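Local coordinates for BH1478 protein (PDB 2QUP) that is of unknown function, a member of the DUF327 family that folds as a bundle of four helices, at residues L43-G54 and E65-F76. Residues are numbered along the deposited sequence; the frame is centred on the assembly and turned at random.
Sequences LQALMSKIDDQG and ELRKYKELVKEF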
ATOM      1  N   LEU A  43      -7.664   4.802  -3.664  1.00 32.30           N
ATOM      2  CA  LEU A  43      -6.309   4.277  -3.537  1.00 26.80           C
ATOM      3  C   LEU A  43      -5.213   5.193  -4.069  1.00 29.98           C
ATOM      4  O   LEU A  43      -4.099   5.192  -3.544  1.00 29.16           O
ATOM      5  CB  LEU A  43      -6.210   2.913  -4.239  1.00 19.66           C
ATOM      6  CG  LEU A  43      -6.817   1.643  -3.661  1.00 25.82           C
ATOM      7  CD1 LEU A  43      -6.371   0.476  -4.538  1.00 27.24           C
ATOM      8  CD2 LEU A  43      -6.449   1.427  -2.192  1.00 18.36           C
ATOM      9  N   GLN A  44      -5.501   5.933  -5.136  1.00 35.61           N
ATOM     10  CA  GLN A  44      -4.503   6.822  -5.739  1.00 35.30           C
ATOM     11  C   GLN A  44      -4.278   8.001  -4.795  1.00 32.34           C
ATOM     12  O   GLN A  44      -3.144   8.441  -4.584  1.00 32.41           O
ATOM     13  CB  GLN A  44      -5.005   7.372  -7.077  1.00 37.20           C
ATOM     14  CG  GLN A  44      -4.929   6.452  -8.293  1.00 46.56           C
ATOM     15  CD  GLN A  44      -5.330   7.194  -9.585  1.00 49.93           C
ATOM     16  OE1 GLN A  44      -4.546   7.275 -10.542  1.00 52.34           O
ATOM     17  NE2 GLN A  44      -6.546   7.757  -9.603  1.00 44.58           N
ATOM     18  N   ALA A  45      -5.378   8.495  -4.234  1.00 32.69           N
ATOM     19  CA  ALA A  45      -5.366   9.600  -3.271  1.00 35.51           C
ATOM     20  C   ALA A  45      -4.635   9.229  -1.980  1.00 30.92           C
ATOM     21  O   ALA A  45      -3.856  10.011  -1.466  1.00 29.08           O
ATOM     22  CB  ALA A  45      -6.812  10.061  -2.976  1.00 33.44           C
ATOM     23  N   LEU A  46      -4.895   8.025  -1.476  1.00 28.35           N
ATOM     24  CA  LEU A  46      -4.175   7.468  -0.339  1.00 24.49           C
ATOM     25  C   LEU A  46      -2.680   7.282  -0.608  1.00 26.73           C
ATOM     26  O   LEU A  46      -1.859   7.539   0.253  1.00 32.34           O
ATOM     27  CB  LEU A  46      -4.794   6.124   0.019  1.00 18.22           C
ATOM     28  CG  LEU A  46      -4.629   5.531   1.405  1.00 23.67           C
ATOM     29  CD1 LEU A  46      -4.672   6.618   2.509  1.00 28.80           C
ATOM     30  CD2 LEU A  46      -5.730   4.534   1.604  1.00 24.07           C
ATOM     31  N   MET A  47      -2.330   6.827  -1.800  1.00 27.92           N
ATOM     32  CA  MET A  47      -0.922   6.645  -2.172  1.00 24.85           C
ATOM     33  C   MET A  47      -0.148   7.983  -2.231  1.00 29.97           C
ATOM     34  O   MET A  47       1.064   8.027  -1.981  1.00 31.61           O
ATOM     35  CB  MET A  47      -0.864   5.907  -3.503  1.00 30.84           C
ATOM     36  CG  MET A  47       0.513   5.445  -3.974  1.00 29.37           C
ATOM     37  SD  MET A  47       1.568   4.701  -2.717  1.00 35.49           S
ATOM     38  CE  MET A  47       0.847   3.079  -2.572  1.00 16.01           C
ATOM     39  N   SER A  48      -0.858   9.057  -2.570  1.00 30.18           N
ATOM     40  CA  SER A  48      -0.287  10.400  -2.572  0.50 31.19           C
ATOM     41  C   SER A  48       0.128  10.809  -1.159  1.00 31.71           C
ATOM     42  O   SER A  48       1.259  11.265  -0.947  1.00 33.44           O
ATOM     43  CB  SER A  48      -1.282  11.413  -3.160  0.50 32.06           C
ATOM     44  OG  SER A  48      -1.276  11.377  -4.578  0.50 30.32           O
ATOM     45  N   LYS A  49      -0.790  10.641  -0.202  1.00 24.30           N
ATOM     46  CA  LYS A  49      -0.504  10.769   1.232  1.00 21.27           C
ATOM     47  C   LYS A  49       0.647   9.864   1.675  1.00 22.69           C
ATOM     48  O   LYS A  49       1.598  10.311   2.300  1.00 29.31           O
ATOM     49  CB  LYS A  49      -1.739  10.406   2.026  1.00 20.03           C
ATOM     50  CG  LYS A  49      -2.842  11.432   1.896  1.00 23.66           C
ATOM     51  CD  LYS A  49      -4.068  10.961   2.664  1.00 34.63           C
ATOM     52  CE  LYS A  49      -5.082  12.068   2.771  1.00 36.37           C
ATOM     53  NZ  LYS A  49      -6.004  12.014   1.618  1.00 47.40           N
ATOM     54  N   ILE A  50       0.570   8.598   1.313  1.00 22.47           N
ATOM     55  CA  ILE A  50       1.626   7.640   1.639  1.00 24.35           C
ATOM     56  C   ILE A  50       2.994   8.082   1.118  1.00 23.96           C
ATOM     57  O   ILE A  50       3.985   7.978   1.841  1.00 28.29           O
ATOM     58  CB  ILE A  50       1.253   6.213   1.169  1.00 28.10           C
ATOM     59  CG1 ILE A  50       0.061   5.675   1.966  1.00 15.65           C
ATOM     60  CG2 ILE A  50       2.372   5.239   1.397  1.00 16.32           C
ATOM     61  CD1 ILE A  50      -0.462   4.371   1.406  1.00 11.49           C
ATOM     62  N   ASP A  51       3.046   8.584  -0.114  1.00 25.80           N
ATOM     63  CA  ASP A  51       4.297   9.120  -0.691  1.00 30.13           C
ATOM     64  C   ASP A  51       4.861  10.286   0.121  1.00 29.33           C
ATOM     65  O   ASP A  51       6.063  10.364   0.379  1.00 20.96           O
ATOM     66  CB  ASP A  51       4.058   9.621  -2.116  1.00 35.24           C
ATOM     67  CG  ASP A  51       4.071   8.518  -3.130  1.00 42.54           C
ATOM     68  OD1 ASP A  51       4.715   7.479  -2.884  1.00 58.22           O
ATOM     69  OD2 ASP A  51       3.433   8.697  -4.185  1.00 55.95           O
ATOM     70  N   ASP A  52       3.977  11.201   0.502  1.00 21.74           N
ATOM     71  CA  ASP A  52       4.362  12.396   1.259  1.00 29.91           C
ATOM     72  C   ASP A  52       4.826  12.053   2.676  1.00 26.67           C
ATOM     73  O   ASP A  52       5.766  12.664   3.212  1.00 31.77           O
ATOM     74  CB  ASP A  52       3.173  13.359   1.363  1.00 29.03           C
ATOM     75  CG  ASP A  52       2.894  14.085   0.076  1.00 41.37           C
ATOM     76  OD1 ASP A  52       3.837  14.252  -0.728  1.00 31.72           O
ATOM     77  OD2 ASP A  52       1.723  14.494  -0.120  1.00 43.37           O
ATOM     78  N   GLN A  53       4.154  11.077   3.284  1.00 22.28           N
ATOM     79  CA  GLN A  53       4.462  10.694   4.642  1.00 19.48           C
ATOM     80  C   GLN A  53       5.739   9.843   4.658  1.00 22.55           C
ATOM     81  O   GLN A  53       6.451   9.810   5.642  1.00 22.53           O
ATOM     82  CB  GLN A  53       3.266   9.946   5.255  1.00 25.53           C
ATOM     83  CG  GLN A  53       3.393   9.616   6.745  1.00 27.85           C
ATOM     84  CD  GLN A  53       3.866  10.776   7.610  1.00 32.38           C
ATOM     85  OE1 GLN A  53       3.268  11.845   7.611  1.00 33.87           O
ATOM     86  NE2 GLN A  53       4.923  10.550   8.378  1.00 26.07           N
ATOM     87  N   GLY A  54       6.024   9.170   3.555  1.00 20.64           N
ATOM     88  CA  GLY A  54       7.140   8.235   3.529  1.00 21.26           C
ATOM     89  C   GLY A  54       8.389   9.060   3.379  1.00 15.88           C
ATOM     90  O   GLY A  54       9.419   8.779   3.987  1.00 34.10           O
ATOM     91  N   GLU A  65       6.529   9.900  13.129  1.00 18.43           N
ATOM     92  CA  GLU A  65       6.295   9.889  11.685  1.00 25.00           C
ATOM     93  C   GLU A  65       6.083   8.463  11.172  1.00 23.81           C
ATOM     94  O   GLU A  65       5.298   8.251  10.253  1.00 23.54           O
ATOM     95  CB  GLU A  65       7.384  10.657  10.882  1.00 18.68           C
ATOM     96  CG  GLU A  65       7.495  12.220  11.171  1.00 21.86           C
ATOM     97  CD  GLU A  65       6.142  12.946  11.374  1.00 25.62           C
ATOM     98  OE1 GLU A  65       6.042  13.807  12.268  1.00 20.83           O
ATOM     99  OE2 GLU A  65       5.199  12.673  10.618  1.00 30.85           O
ATOM    100  N   LEU A  66       6.771   7.501  11.794  1.00 27.68           N
ATOM    101  CA  LEU A  66       6.512   6.070  11.610  1.00 22.03           C
ATOM    102  C   LEU A  66       5.053   5.686  11.908  1.00 25.31           C
ATOM    103  O   LEU A  66       4.386   5.044  11.098  1.00 25.97           O
ATOM    104  CB  LEU A  66       7.496   5.229  12.435  1.00 17.94           C
ATOM    105  CG  LEU A  66       7.514   3.719  12.167  1.00 28.98           C
ATOM    106  CD1 LEU A  66       8.067   3.325  10.786  1.00 33.72           C
ATOM    107  CD2 LEU A  66       8.257   3.004  13.248  1.00 26.70           C
ATOM    108  N   ARG A  67       4.559   6.106  13.052  1.00 21.60           N
ATOM    109  CA  ARG A  67       3.172   5.858  13.411  1.00 26.88           C
ATOM    110  C   ARG A  67       2.231   6.310  12.286  1.00 21.35           C
ATOM    111  O   ARG A  67       1.386   5.527  11.836  1.00 28.68           O
ATOM    112  CB  ARG A  67       2.820   6.572  14.722  1.00 31.98           C
ATOM    113  CG  ARG A  67       3.037   5.755  16.004  1.00 38.06           C
ATOM    114  CD  ARG A  67       3.155   6.630  17.284  1.00 38.11           C
ATOM    115  NE  ARG A  67       2.315   7.831  17.258  1.00 44.22           N
ATOM    116  CZ  ARG A  67       2.677   9.026  17.729  1.00 45.28           C
ATOM    117  NH1 ARG A  67       3.864   9.213  18.291  1.00 35.53           N
ATOM    118  NH2 ARG A  67       1.835  10.045  17.651  1.00 39.51           N
ATOM    119  N   LYS A  68       2.390   7.550  11.819  1.00 27.12           N
ATOM    120  CA  LYS A  68       1.510   8.099  10.786  0.50 27.20           C
ATOM    121  C   LYS A  68       1.653   7.346   9.453  1.00 28.08           C
ATOM    122  O   LYS A  68       0.667   7.085   8.781  1.00 20.66           O
ATOM    123  CB  LYS A  68       1.715   9.613  10.614  0.50 27.16           C
ATOM    124  CG  LYS A  68       0.898  10.214   9.473  0.50 31.77           C
ATOM    125  CD  LYS A  68       0.493  11.664   9.681  0.50 40.42           C
ATOM    126  CE  LYS A  68      -0.365  12.142   8.517  0.50 37.66           C
ATOM    127  NZ  LYS A  68      -1.485  11.197   8.263  0.50 31.70           N
ATOM    128  N   TYR A  69       2.880   6.977   9.106  1.00 17.37           N
ATOM    129  CA  TYR A  69       3.193   6.185   7.903  1.00 20.39           C
ATOM    130  C   TYR A  69       2.484   4.826   7.883  1.00 22.93           C
ATOM    131  O   TYR A  69       1.758   4.496   6.936  1.00 30.07           O
ATOM    132  CB  TYR A  69       4.714   5.945   7.829  1.00 20.22           C
ATOM    133  CG  TYR A  69       5.121   5.171   6.594  1.00 26.84           C
ATOM    134  CD1 TYR A  69       5.054   5.758   5.333  1.00 31.56           C
ATOM    135  CD2 TYR A  69       5.546   3.844   6.680  1.00 32.54           C
ATOM    136  CE1 TYR A  69       5.415   5.053   4.190  1.00 27.68           C
ATOM    137  CE2 TYR A  69       5.896   3.125   5.539  1.00 26.99           C
ATOM    138  CZ  TYR A  69       5.837   3.742   4.303  1.00 26.76           C
ATOM    139  OH  TYR A  69       6.190   3.043   3.179  1.00 27.39           O
ATOM    140  N   LYS A  70       2.683   4.060   8.953  1.00 24.43           N
ATOM    141  CA  LYS A  70       2.131   2.720   9.054  1.00 23.96           C
ATOM    142  C   LYS A  70       0.614   2.752   9.186  1.00 24.04           C
ATOM    143  O   LYS A  70      -0.031   1.824   8.750  1.00 27.70           O
ATOM    144  CB  LYS A  70       2.781   1.950  10.199  1.00 25.59           C
ATOM    145  CG  LYS A  70       4.265   1.643   9.933  1.00 31.16           C
ATOM    146  CD  LYS A  70       4.993   1.138  11.156  1.00 40.71           C
ATOM    147  CE  LYS A  70       4.351  -0.073  11.798  1.00 43.98           C
ATOM    148  NZ  LYS A  70       5.292  -0.602  12.823  1.00 36.69           N
ATOM    149  N   GLU A  71       0.051   3.821   9.741  1.00 26.93           N
ATOM    150  CA  GLU A  71      -1.405   3.899   9.777  0.50 31.53           C
ATOM    151  C   GLU A  71      -2.014   4.142   8.398  1.00 31.34           C
ATOM    152  O   GLU A  71      -3.113   3.664   8.125  1.00 35.85           O
ATOM    153  CB  GLU A  71      -1.908   4.881  10.836  0.50 35.77           C
ATOM    154  CG  GLU A  71      -1.948   4.273  12.261  0.50 42.61           C
ATOM    155  CD  GLU A  71      -3.167   3.378  12.507  0.50 48.81           C
ATOM    156  OE1 GLU A  71      -3.017   2.136  12.514  0.50 45.67           O
ATOM    157  OE2 GLU A  71      -4.278   3.920  12.693  0.50 53.95           O
ATOM    158  N   LEU A  72      -1.289   4.836   7.526  1.00 30.69           N
ATOM    159  CA  LEU A  72      -1.705   5.021   6.157  1.00 23.78           C
ATOM    160  C   LEU A  72      -1.521   3.732   5.355  1.00 23.37           C
ATOM    161  O   LEU A  72      -2.396   3.351   4.577  1.00 23.70           O
ATOM    162  CB  LEU A  72      -0.929   6.185   5.528  1.00 20.41           C
ATOM    163  CG  LEU A  72      -1.240   7.608   5.979  1.00 28.56           C
ATOM    164  CD1 LEU A  72      -0.307   8.549   5.265  1.00 26.11           C
ATOM    165  CD2 LEU A  72      -2.692   7.983   5.656  1.00 25.02           C
ATOM    166  N   VAL A  73      -0.370   3.070   5.537  1.00 22.24           N
ATOM    167  CA  VAL A  73      -0.040   1.907   4.756  1.00 17.54           C
ATOM    168  C   VAL A  73      -1.019   0.783   5.072  1.00 25.49           C
ATOM    169  O   VAL A  73      -1.559   0.145   4.160  1.00 30.13           O
ATOM    170  CB  VAL A  73       1.409   1.430   5.018  1.00 21.65           C
ATOM    171  CG1 VAL A  73       1.578   0.037   4.461  1.00 16.98           C
ATOM    172  CG2 VAL A  73       2.377   2.349   4.325  1.00 17.87           C
ATOM    173  N   LYS A  74      -1.270   0.588   6.363  1.00 25.39           N
ATOM    174  CA  LYS A  74      -2.258  -0.379   6.866  0.50 31.97           C
ATOM    175  C   LYS A  74      -3.658  -0.114   6.310  1.00 28.13           C
ATOM    176  O   LYS A  74      -4.420  -1.046   6.025  1.00 34.80           O
ATOM    177  CB  LYS A  74      -2.280  -0.362   8.406  0.50 32.51           C
ATOM    178  CG  LYS A  74      -3.055  -1.490   9.099  0.50 36.96           C
ATOM    179  CD  LYS A  74      -2.728  -1.538  10.596  0.50 36.24           C
ATOM    180  CE  LYS A  74      -3.756  -2.359  11.383  0.50 46.40           C
ATOM    181  NZ  LYS A  74      -3.866  -1.944  12.822  0.50 41.36           N
ATOM    182  N   GLU A  75      -4.017   1.157   6.155  1.00 33.04           N
ATOM    183  CA  GLU A  75      -5.316   1.493   5.540  1.00 24.42           C
ATOM    184  C   GLU A  75      -5.392   1.164   4.037  1.00 33.65           C
ATOM    185  O   GLU A  75      -6.442   0.759   3.527  1.00 28.23           O
ATOM    186  CB  GLU A  75      -5.628   2.965   5.720  1.00 32.47           C
ATOM    187  CG  GLU A  75      -7.021   3.337   5.225  1.00 27.72           C
ATOM    188  CD  GLU A  75      -7.262   4.812   5.245  1.00 45.00           C
ATOM    189  OE1 GLU A  75      -8.416   5.236   4.985  1.00 44.78           O
ATOM    190  OE2 GLU A  75      -6.289   5.541   5.528  1.00 48.24           O
ATOM    191  N   PHE A  76      -4.280   1.382   3.343  1.00 25.63           N
ATOM    192  CA  PHE A  76      -4.136   1.068   1.933  1.00 25.83           C
ATOM    193  C   PHE A  76      -4.282  -0.430   1.691  1.00 28.91           C
ATOM    194  O   PHE A  76      -5.073  -0.824   0.847  1.00 35.85           O
ATOM    195  CB  PHE A  76      -2.760   1.528   1.419  1.00 21.08           C
ATOM    196  CG  PHE A  76      -2.615   1.475  -0.082  1.00 19.17           C
ATOM    197  CD1 PHE A  76      -2.745   2.638  -0.847  1.00 24.13           C
ATOM    198  CD2 PHE A  76      -2.341   0.259  -0.737  1.00 15.07           C
ATOM    199  CE1 PHE A  76      -2.606   2.599  -2.259  1.00 30.31           C
ATOM    200  CE2 PHE A  76      -2.213   0.202  -2.143  1.00 11.11           C
ATOM    201  CZ  PHE A  76      -2.323   1.371  -2.910  1.00 14.68           C
TER
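The Phe76 ring lies between two side chains of helix 27-60: Leu43 CD2 sits over the centre of one face, 4.0 Å from the centroid, and Met47 CE covers the opposite face nearer the rim. Both are CH-pi contacts. Met47 bends at chi2 and chi3, folding its methyl back onto the ring and leaving SD oblique to it in a Met-aromatic contact. Leu46 CG meets the ring edge, and Ile50 CD1 comes within 3.6 Å of Phe76 CD1, completing the hole that takes this knob. One turn on, the knobs alternate. Ile50 fits among Tyr69, Leu72, Val73 and Phe76, with CG1 3.7 Å from Leu72 CB, while Leu72 reaches back among Leu46, Lys49, Ile50 and Gln53. The helix segments run antiparallel at 157°, their axes 9.3 Å apart, as neighbours in an up-and-down bundle; Tyr69 continues inward to Val133 and Ile136 of helix 126-144.

Toward the hairpin end the packing turns polar. Gln53, buried, lays CG against the Tyr69 backbone, and the bend at chi2 (47°) carries its amide over to Glu65, where Gln53 NE2 donates to the anti lone pair of Glu65 OE2 at 3.1 Å. The bond is fairly straight, with OE2 somewhat out of the Gln53 amide plane. Gln53 OE1 rests 3.4 Å from Lys68 CG, on the lysine's methylene stem. Cut back to an alanine here, the side chain is likely to leave Glu65 OE2 without this donor and open a gap beside Tyr69 and Lys68. The chemistry thus implies a hairpin joined mainly by apolar interlocking, with an amide-carboxylate hydrogen bond adding directional pairing near the turn.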